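Local coordinates for carbohydrate binding module family 33 and 10 domain protein (Teredinibacter turnerae, PDB 6RW7) that probably cleaves cellulose oxidatively with a histidine-brace copper, as an AA10 lytic polysaccharide monooxygenase, the chain here being its catalytic module, at residues His1-Gln11 with Glu193-Val201; Pro106-Leu114 with Ser145-Thr153. All blocks are in the same frame, centred on the assembly; numbering follows the deposited sequence.

Contact 1. Residues His1-Gln11 with Glu193-Val201. With CU1 (copper (I) ion), chain D; CU (copper (II) ion), chain C.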
loop_
_atom_site.group_PDB
_atom_site.type_symbol
_atom_site.label_atom_id
_atom_site.label_comp_id
_atom_site.label_asym_id
_atom_site.label_seq_id
_atom_site.Cartn_x
_atom_site.Cartn_y
_atom_site.Cartn_z
ATOM N N HIS A 1 12.393 -1.959 3.798
ATOM C CA HIS A 1 11.963 -1.089 2.687
ATOM C C HIS A 1 11.153 -1.896 1.698
ATOM O O HIS A 1 11.642 -2.940 1.225
ATOM C CB HIS A 1 13.164 -0.453 1.990
ATOM C CG HIS A 1 13.686 0.666 2.803
ATOM N ND1 HIS A 1 14.158 0.468 4.094
ATOM C CD2 HIS A 1 13.724 1.986 2.565
ATOM C CE1 HIS A 1 14.497 1.638 4.619
ATOM N NE2 HIS A 1 14.256 2.591 3.690
ATOM N N GLY A 2 9.928 -1.476 1.443
ATOM C CA GLY A 2 9.059 -2.292 0.598
ATOM C C GLY A 2 7.755 -1.639 0.241
ATOM O O GLY A 2 7.424 -0.539 0.705
ATOM N N TYR A 3 7.028 -2.364 -0.580
ATOM C CA TYR A 3 5.773 -1.890 -1.213
ATOM C C TYR A 3 5.071 -3.128 -1.755
ATOM O O TYR A 3 5.712 -4.184 -1.887
ATOM C CB TYR A 3 6.077 -0.870 -2.328
ATOM C CG TYR A 3 7.012 -1.414 -3.374
ATOM C CD1 TYR A 3 8.371 -1.449 -3.149
ATOM C CD2 TYR A 3 6.530 -1.998 -4.537
ATOM C CE1 TYR A 3 9.224 -2.066 -4.034
ATOM C CE2 TYR A 3 7.385 -2.600 -5.452
ATOM C CZ TYR A 3 8.738 -2.621 -5.202
ATOM O OH TYR A 3 9.600 -3.214 -6.098
ATOM N N ILE A 4 3.798 -3.017 -2.077
ATOM C CA ILE A 4 3.048 -4.154 -2.632
ATOM C C ILE A 4 3.287 -4.216 -4.144
ATOM O O ILE A 4 2.966 -3.254 -4.887
ATOM C CB ILE A 4 1.572 -4.112 -2.224
ATOM C CG1 ILE A 4 1.457 -4.333 -0.713
ATOM C CG2 ILE A 4 0.748 -5.123 -3.016
ATOM C CD1 ILE A 4 0.058 -4.199 -0.191
ATOM N N GLU A 5 3.766 -5.365 -4.584
ATOM C CA GLU A 5 4.058 -5.646 -6.006
ATOM C C GLU A 5 2.831 -6.212 -6.716
ATOM O O GLU A 5 2.625 -5.871 -7.896
ATOM C CB GLU A 5 5.241 -6.605 -6.063
ATOM C CG GLU A 5 5.564 -7.115 -7.450
ATOM C CD GLU A 5 6.867 -7.892 -7.483
ATOM O OE1 GLU A 5 7.855 -7.424 -6.902
ATOM O OE2 GLU A 5 6.873 -8.965 -8.094
ATOM N N SER A 6 2.081 -7.084 -6.059
ATOM C CA SER A 6 0.917 -7.763 -6.668
ATOM C C SER A 6 -0.187 -7.872 -5.637
ATOM O O SER A 6 0.077 -8.381 -4.560
ATOM C CB SER A 6 1.292 -9.138 -7.182
ATOM O OG SER A 6 0.149 -9.716 -7.770
ATOM N N PRO A 7 -1.426 -7.395 -5.892
ATOM C CA PRO A 7 -1.740 -6.563 -7.055
ATOM C C PRO A 7 -0.910 -5.283 -7.001
ATOM O O PRO A 7 -0.412 -4.893 -5.928
ATOM C CB PRO A 7 -3.218 -6.234 -6.873
ATOM C CG PRO A 7 -3.389 -6.325 -5.367
ATOM C CD PRO A 7 -2.550 -7.518 -4.961
ATOM N N PRO A 8 -0.665 -4.634 -8.150
ATOM C CA PRO A 8 0.300 -3.548 -8.174
ATOM C C PRO A 8 -0.187 -2.333 -7.388
ATOM O O PRO A 8 -1.192 -1.740 -7.727
ATOM C CB PRO A 8 0.485 -3.209 -9.654
ATOM C CG PRO A 8 -0.744 -3.789 -10.322
ATOM C CD PRO A 8 -1.155 -4.983 -9.487
ATOM N N SER A 9 0.604 -1.938 -6.396
ATOM C CA SER A 9 0.359 -0.730 -5.586
ATOM C C SER A 9 0.700 0.523 -6.382
ATOM O O SER A 9 1.285 0.454 -7.479
ATOM C CB SER A 9 1.182 -0.735 -4.317
ATOM O OG SER A 9 2.564 -0.619 -4.618
ATOM N N ARG A 10 0.396 1.668 -5.796
ATOM C CA ARG A 10 0.782 2.959 -6.407
ATOM C C ARG A 10 2.296 2.979 -6.624
ATOM O O ARG A 10 2.739 3.577 -7.620
ATOM C CB ARG A 10 0.327 4.123 -5.534
ATOM C CG ARG A 10 -1.185 4.264 -5.501
ATOM C CD ARG A 10 -1.691 5.441 -4.713
ATOM N NE ARG A 10 -3.148 5.494 -4.831
ATOM C CZ ARG A 10 -3.915 6.472 -4.366
ATOM N NH1 ARG A 10 -3.395 7.503 -3.702
ATOM N NH2 ARG A 10 -5.221 6.413 -4.605
ATOM N N GLN A 11 3.058 2.429 -5.682
ATOM C CA GLN A 11 4.540 2.426 -5.762
ATOM C C GLN A 11 5.036 1.471 -6.850
ATOM O O GLN A 11 6.098 1.732 -7.440
ATOM C CB GLN A 11 5.106 1.985 -4.419
ATOM C CG GLN A 11 4.784 2.959 -3.309
ATOM C CD GLN A 11 4.078 2.288 -2.171
ATOM O OE1 GLN A 11 2.941 1.844 -2.338
ATOM N NE2 GLN A 11 4.720 2.269 -1.005
ATOM N N GLU A 193 9.678 -0.209 12.864
ATOM C CA GLU A 193 9.686 0.359 11.495
ATOM C C GLU A 193 8.557 -0.297 10.699
ATOM O O GLU A 193 8.355 -1.514 10.807
ATOM C CB GLU A 193 11.039 0.123 10.839
ATOM C CG GLU A 193 11.204 0.820 9.524
ATOM C CD GLU A 193 12.639 0.810 9.074
ATOM O OE1 GLU A 193 13.049 -0.177 8.444
ATOM O OE2 GLU A 193 13.368 1.748 9.481
ATOM N N ARG A 194 7.825 0.524 9.974
ATOM C CA ARG A 194 6.564 0.117 9.306
ATOM C C ARG A 194 6.518 0.782 7.935
ATOM O O ARG A 194 6.852 1.969 7.833
ATOM C CB ARG A 194 5.377 0.546 10.163
ATOM C CG ARG A 194 4.011 0.095 9.656
ATOM C CD ARG A 194 2.931 0.430 10.691
ATOM N NE ARG A 194 3.176 -0.391 11.876
ATOM C CZ ARG A 194 2.632 -1.577 12.138
ATOM N NH1 ARG A 194 1.652 -2.088 11.400
ATOM N NH2 ARG A 194 3.080 -2.276 13.164
ATOM N N PHE A 195 6.112 0.026 6.916
ATOM C CA PHE A 195 6.018 0.521 5.528
ATOM C C PHE A 195 4.567 0.471 5.086
ATOM O O PHE A 195 3.794 -0.378 5.587
ATOM C CB PHE A 195 6.928 -0.290 4.610
ATOM C CG PHE A 195 8.368 -0.114 4.990
ATOM C CD1 PHE A 195 8.947 -0.959 5.917
ATOM C CD2 PHE A 195 9.119 0.926 4.454
ATOM C CE1 PHE A 195 10.259 -0.753 6.313
ATOM C CE2 PHE A 195 10.421 1.142 4.868
ATOM C CZ PHE A 195 10.977 0.305 5.799
ATOM N N PHE A 196 4.196 1.424 4.249
ATOM C CA PHE A 196 2.798 1.665 3.842
ATOM C C PHE A 196 2.661 1.553 2.332
ATOM O O PHE A 196 3.514 2.005 1.614
ATOM C CB PHE A 196 2.329 3.043 4.324
ATOM C CG PHE A 196 2.494 3.225 5.803
ATOM C CD1 PHE A 196 3.686 3.697 6.329
ATOM C CD2 PHE A 196 1.480 2.858 6.667
ATOM C CE1 PHE A 196 3.837 3.826 7.697
ATOM C CE2 PHE A 196 1.632 2.991 8.039
ATOM C CZ PHE A 196 2.820 3.468 8.544
ATOM N N SER A 197 1.546 1.001 1.874
ATOM C CA SER A 197 1.325 0.798 0.428
ATOM C C SER A 197 -0.170 0.819 0.133
ATOM O O SER A 197 -0.929 0.106 0.815
ATOM C CB SER A 197 2.001 -0.466 -0.009
ATOM O OG SER A 197 2.088 -0.583 -1.424
ATOM N N CYS A 198 -0.588 1.655 -0.813
ATOM C CA CYS A 198 -1.985 1.724 -1.300
ATOM C C CYS A 198 -2.123 1.020 -2.647
ATOM O O CYS A 198 -1.253 1.187 -3.503
ATOM C CB CYS A 198 -2.443 3.163 -1.454
ATOM S SG CYS A 198 -2.914 3.871 0.142
ATOM N N VAL A 199 -3.224 0.308 -2.834
ATOM C CA VAL A 199 -3.542 -0.386 -4.098
ATOM C C VAL A 199 -4.886 0.134 -4.602
ATOM O O VAL A 199 -5.893 0.024 -3.869
ATOM C CB VAL A 199 -3.589 -1.913 -3.904
ATOM C CG1 VAL A 199 -3.695 -2.591 -5.258
ATOM C CG2 VAL A 199 -2.378 -2.426 -3.138
ATOM N N ASP A 200 -4.904 0.600 -5.841
ATOM C CA ASP A 200 -6.131 1.049 -6.540
ATOM C C ASP A 200 -6.693 -0.154 -7.289
ATOM O O ASP A 200 -6.004 -0.675 -8.200
ATOM C CB ASP A 200 -5.806 2.224 -7.463
ATOM C CG ASP A 200 -5.408 3.468 -6.709
ATOM O OD1 ASP A 200 -6.281 4.126 -6.146
ATOM O OD2 ASP A 200 -4.208 3.740 -6.638
ATOM N N VAL A 201 -7.894 -0.593 -6.918
ATOM C CA VAL A 201 -8.527 -1.801 -7.490
ATOM C C VAL A 201 -9.932 -1.491 -8.003
ATOM O O VAL A 201 -10.604 -0.618 -7.464
ATOM C CB VAL A 201 -8.543 -2.941 -6.468
ATOM C CG1 VAL A 201 -7.145 -3.518 -6.313
ATOM C CG2 VAL A 201 -9.134 -2.485 -5.146
HETATM CU CU CU1 D . 14.045 -1.190 5.046
HETATM CU CU CU C . 9.668 -8.542 -6.543
HETATM O O HOH W 1 -2.384 0.647 -7.089
HETATM O O HOH W 2 -3.517 -1.453 -9.228
HETATM O O HOH W 3 0.959 3.793 -2.016
HETATM O O HOH W 4 11.589 -9.580 -6.449
HETATM O O HOH W 5 16.479 -1.314 4.293
#
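Ser197 OG is gripped by two groups: it accepts from Ile4 N at 3.0 Å, almost straight (168°), and donates to Gln11 OE1 at 2.7 Å. With its OG anti to the backbone N (chi1 -167°), Ser197 reaches out of strand 193-201 toward both Ile4 and the start of the helix. The Gln11 amide is fixed at its other end too, since NE2 donates to Phe196 O, and a water joins OE1 to Cys198 N. Ser9, the N-cap residue of this helix, accepts a weak bond from Gln11 N and donates its OG to Ile4 O; the next residue, Arg10, gives its backbone N to Cys198 O at 2.9 Å. The extended Arg10 chain then meets Asp200 side-on: NE binds OD2 at 2.7 Å and NH2 binds OD1 at 3.0 Å, both on syn lone pairs, with guanidinium and carboxylate 13° from coplanar. Val199 adds apolar contact, its CG1 3.7 Å from Pro7 CG. At the far end His1 CA sits over the Phe195 face, 3.7 Å from the ring centroid, and His1 N and ND1 chelate the copper(I) ion. His107 supplies the third nitrogen, completing the histidine brace of lytic polysaccharide monooxygenases.

Contact 2. Residues Pro106-Leu114 with Ser145-Thr153. With CU1 (copper (I) ion), chain D; NA (sodium ion), chain B.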
loop_
_atom_site.group_PDB
_atom_site.type_symbol
_atom_site.label_atom_id
_atom_site.label_comp_id
_atom_site.label_asym_id
_atom_site.label_seq_id
_atom_site.Cartn_x
_atom_site.Cartn_y
_atom_site.Cartn_z
ATOM N N PRO A 106 15.343 -6.243 2.989
ATOM C CA PRO A 106 14.626 -7.486 3.256
ATOM C C PRO A 106 14.676 -7.890 4.733
ATOM O O PRO A 106 15.312 -8.874 5.122
ATOM C CB PRO A 106 15.319 -8.466 2.307
ATOM C CG PRO A 106 16.754 -7.981 2.306
ATOM C CD PRO A 106 16.631 -6.470 2.318
ATOM N N HIS A 107 13.933 -7.139 5.535
ATOM C CA HIS A 107 13.876 -7.287 7.007
ATOM C C HIS A 107 12.950 -8.466 7.380
ATOM O O HIS A 107 12.006 -8.270 8.164
ATOM C CB HIS A 107 13.369 -5.997 7.668
ATOM C CG HIS A 107 13.911 -4.720 7.126
ATOM N ND1 HIS A 107 15.248 -4.385 7.224
ATOM C CD2 HIS A 107 13.297 -3.678 6.523
ATOM C CE1 HIS A 107 15.438 -3.195 6.682
ATOM N NE2 HIS A 107 14.251 -2.734 6.244
ATOM N N PHE A 108 13.226 -9.667 6.897
ATOM C CA PHE A 108 12.463 -10.885 7.255
ATOM C C PHE A 108 12.573 -11.151 8.755
ATOM O O PHE A 108 11.575 -11.496 9.375
ATOM C CB PHE A 108 12.980 -12.084 6.469
ATOM C CG PHE A 108 12.584 -12.085 5.016
ATOM C CD1 PHE A 108 11.292 -12.399 4.639
ATOM C CD2 PHE A 108 13.517 -11.831 4.020
ATOM C CE1 PHE A 108 10.936 -12.455 3.296
ATOM C CE2 PHE A 108 13.166 -11.881 2.681
ATOM C CZ PHE A 108 11.869 -12.183 2.319
ATOM N N SER A 109 13.776 -11.018 9.309
ATOM C CA SER A 109 14.136 -11.576 10.638
ATOM C C SER A 109 13.316 -10.965 11.782
ATOM O O SER A 109 13.210 -11.644 12.818
ATOM C CB SER A 109 15.612 -11.447 10.905
ATOM O OG SER A 109 15.953 -10.087 11.143
ATOM N N ASP A 110 12.786 -9.745 11.651
ATOM C CA ASP A 110 11.965 -9.135 12.723
ATOM C C ASP A 110 10.652 -8.609 12.124
ATOM O O ASP A 110 10.007 -7.794 12.776
ATOM C CB ASP A 110 12.763 -8.099 13.528
ATOM C CG ASP A 110 13.276 -6.951 12.678
ATOM O OD1 ASP A 110 12.981 -6.922 11.451
ATOM O OD2 ASP A 110 13.985 -6.079 13.256
ATOM N N THR A 111 10.243 -9.115 10.961
ATOM C CA THR A 111 8.869 -8.876 10.470
ATOM C C THR A 111 7.877 -9.383 11.520
ATOM O O THR A 111 8.060 -10.523 12.008
ATOM C CB THR A 111 8.605 -9.590 9.142
ATOM O OG1 THR A 111 9.301 -8.852 8.135
ATOM C CG2 THR A 111 7.133 -9.643 8.805
ATOM N N GLU A 112 6.858 -8.603 11.849
ATOM C CA GLU A 112 5.842 -9.021 12.846
ATOM C C GLU A 112 4.439 -9.076 12.237
ATOM O O GLU A 112 3.706 -10.043 12.556
ATOM C CB GLU A 112 5.831 -8.086 14.046
ATOM C CG GLU A 112 4.836 -8.559 15.076
ATOM C CD GLU A 112 5.044 -7.988 16.459
ATOM O OE1 GLU A 112 5.409 -6.802 16.559
ATOM O OE2 GLU A 112 4.828 -8.748 17.442
ATOM N N GLU A 113 4.011 -8.093 11.448
ATOM C CA GLU A 113 2.605 -8.171 11.005
ATOM C C GLU A 113 2.396 -7.503 9.654
ATOM O O GLU A 113 3.159 -6.628 9.238
ATOM C CB GLU A 113 1.659 -7.602 12.058
ATOM C CG GLU A 113 1.949 -6.153 12.372
ATOM C CD GLU A 113 1.007 -5.464 13.343
ATOM O OE1 GLU A 113 0.324 -6.161 14.110
ATOM O OE2 GLU A 113 0.916 -4.228 13.291
ATOM N N LEU A 114 1.353 -7.971 9.002
ATOM C CA LEU A 114 0.884 -7.445 7.706
ATOM C C LEU A 114 -0.586 -7.095 7.927
ATOM O O LEU A 114 -1.360 -7.981 8.326
ATOM C CB LEU A 114 1.020 -8.523 6.626
ATOM C CG LEU A 114 2.414 -8.968 6.169
ATOM C CD1 LEU A 114 3.207 -7.834 5.590
ATOM C CD2 LEU A 114 3.184 -9.744 7.228
ATOM N N SER A 145 -0.219 -11.804 11.911
ATOM C CA SER A 145 1.048 -11.630 12.646
ATOM C C SER A 145 1.795 -12.959 12.777
ATOM O O SER A 145 1.198 -14.058 12.674
ATOM C CB SER A 145 0.798 -10.979 13.974
ATOM O OG SER A 145 0.079 -11.834 14.837
ATOM N N ILE A 146 3.101 -12.840 12.932
ATOM C CA ILE A 146 4.026 -13.969 13.194
ATOM C C ILE A 146 4.812 -13.637 14.455
ATOM O O ILE A 146 4.975 -12.467 14.792
ATOM C CB ILE A 146 4.975 -14.241 12.008
ATOM C CG1 ILE A 146 5.785 -13.004 11.621
ATOM C CG2 ILE A 146 4.213 -14.827 10.828
ATOM C CD1 ILE A 146 6.879 -13.331 10.637
ATOM N N VAL A 147 5.228 -14.663 15.178
ATOM C CA VAL A 147 6.394 -14.521 16.081
ATOM C C VAL A 147 7.490 -13.902 15.222
ATOM O O VAL A 147 7.759 -14.397 14.121
ATOM C CB VAL A 147 6.798 -15.889 16.651
ATOM C CG1 VAL A 147 8.113 -15.806 17.406
ATOM C CG2 VAL A 147 5.701 -16.430 17.558
ATOM N N PRO A 148 8.115 -12.777 15.638
ATOM C CA PRO A 148 8.949 -12.016 14.712
ATOM C C PRO A 148 10.004 -12.875 14.004
ATOM O O PRO A 148 10.791 -13.592 14.648
ATOM C CB PRO A 148 9.543 -10.923 15.605
ATOM C CG PRO A 148 8.424 -10.666 16.585
ATOM C CD PRO A 148 7.914 -12.066 16.908
ATOM N N GLY A 149 9.970 -12.850 12.671
ATOM C CA GLY A 149 10.942 -13.530 11.803
ATOM C C GLY A 149 10.654 -15.009 11.608
ATOM O O GLY A 149 11.334 -15.650 10.797
ATOM N N ASP A 150 9.671 -15.550 12.324
ATOM C CA ASP A 150 9.369 -16.999 12.287
ATOM C C ASP A 150 8.092 -17.194 11.470
ATOM O O ASP A 150 6.992 -17.185 12.037
ATOM C CB ASP A 150 9.287 -17.595 13.687
ATOM C CG ASP A 150 9.150 -19.107 13.634
ATOM O OD1 ASP A 150 8.934 -19.661 12.510
ATOM O OD2 ASP A 150 9.275 -19.727 14.704
ATOM N N PHE A 151 8.231 -17.419 10.171
ATOM C CA PHE A 151 7.069 -17.443 9.258
ATOM C C PHE A 151 6.279 -18.739 9.429
ATOM O O PHE A 151 5.115 -18.755 9.037
ATOM C CB PHE A 151 7.526 -17.197 7.825
ATOM C CG PHE A 151 7.863 -15.747 7.589
ATOM C CD1 PHE A 151 9.071 -15.233 8.018
ATOM C CD2 PHE A 151 6.960 -14.885 6.988
ATOM C CE1 PHE A 151 9.397 -13.906 7.802
ATOM C CE2 PHE A 151 7.279 -13.549 6.778
ATOM C CZ PHE A 151 8.493 -13.054 7.206
ATOM N N SER A 152 6.845 -19.755 10.085
ATOM C CA SER A 152 6.130 -21.030 10.365
ATOM C C SER A 152 4.994 -20.810 11.367
ATOM O O SER A 152 4.109 -21.689 11.471
ATOM C CB SER A 152 7.108 -22.092 10.836
ATOM O OG SER A 152 7.463 -21.855 12.187
ATOM N N THR A 153 4.919 -19.662 12.027
ATOM C CA THR A 153 3.926 -19.430 13.107
ATOM C C THR A 153 2.603 -18.874 12.555
ATOM O O THR A 153 1.700 -18.626 13.375
ATOM C CB THR A 153 4.499 -18.559 14.225
ATOM O OG1 THR A 153 4.848 -17.272 13.701
ATOM C CG2 THR A 153 5.692 -19.232 14.870
HETATM CU CU CU1 D . 14.045 -1.190 5.046
HETATM NA NA NA B . 3.773 -19.330 7.206
HETATM O O HOH W 6 4.079 -11.380 17.237
HETATM O O HOH W 7 3.143 -21.425 8.250
HETATM O O HOH W 8 2.680 -20.216 5.295
HETATM O O HOH W 9 5.681 -20.280 6.200
HETATM O O HOH W 5 16.479 -1.314 4.293
#
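Gly149 N donates to Thr111 O at 3.1 Å and so ties the type II turn Val147-Asp150 to the start of strand 111-114. Ile146 N binds Glu112 O at 2.9 Å, and Glu113 faces Ser145 as an antiparallel non-hydrogen-bonded pair. Packing is tight at the turn: Gly149 CA lies 3.1 Å from Ser109 O and 3.2 Å from Phe108 O, where a CB would strike Ser109 O. On the buried side, the Phe108 edge is directed at the Phe151 face in an offset edge-to-face pair with planes at 70°. Ile146 CD1 is set over the centre of a Phe151 face, while Thr111 CB and CG2 approach Phe151 CZ. Thr111 OG1 donates to His107 O at 2.8 Å and is also hydrogen-bonded with Trp185 NE1. Replaced by an alanine, Thr111 would lose CG2 and OG1, which would probably open a gap beside Ile146 CD1 and Phe151 CZ and leave His107 O and Trp185 NE1 without the hydroxyl. The other side is looser and wet: Glu112 lies alongside Pro148, its OE2 no nearer than 4.2 Å to Pro148 CG, and a water bridges Glu112 OE2 to Ile146 O. Sodium, bound also by Asn154, Val157 and waters, lies 2.3 Å from Phe151 O.

Overall arrangement
Contact 1 is buried near the middle of the chain, whereas contact 2 lies at the periphery, partly open to solvent; their centres are about 18 Å apart. Both involve the same mixed sheet, through strands 193-202 and 111-118, but contact 1 also takes in strand 3-6, an edge of the antiparallel sheet, and so joins the two sheets. The core contact relies on side-chain polar bonds and a salt bridge, the outer one on backbone bonds, a turn and aromatic packing. They meet in a salt bridge from Arg194 NH2 to Glu113 OE2, 2.9 Å, Glu113 also pairing with Lys59, and at the copper(I) ion, to which they contribute His1 and His107. Sodium belongs to contact 2 alone.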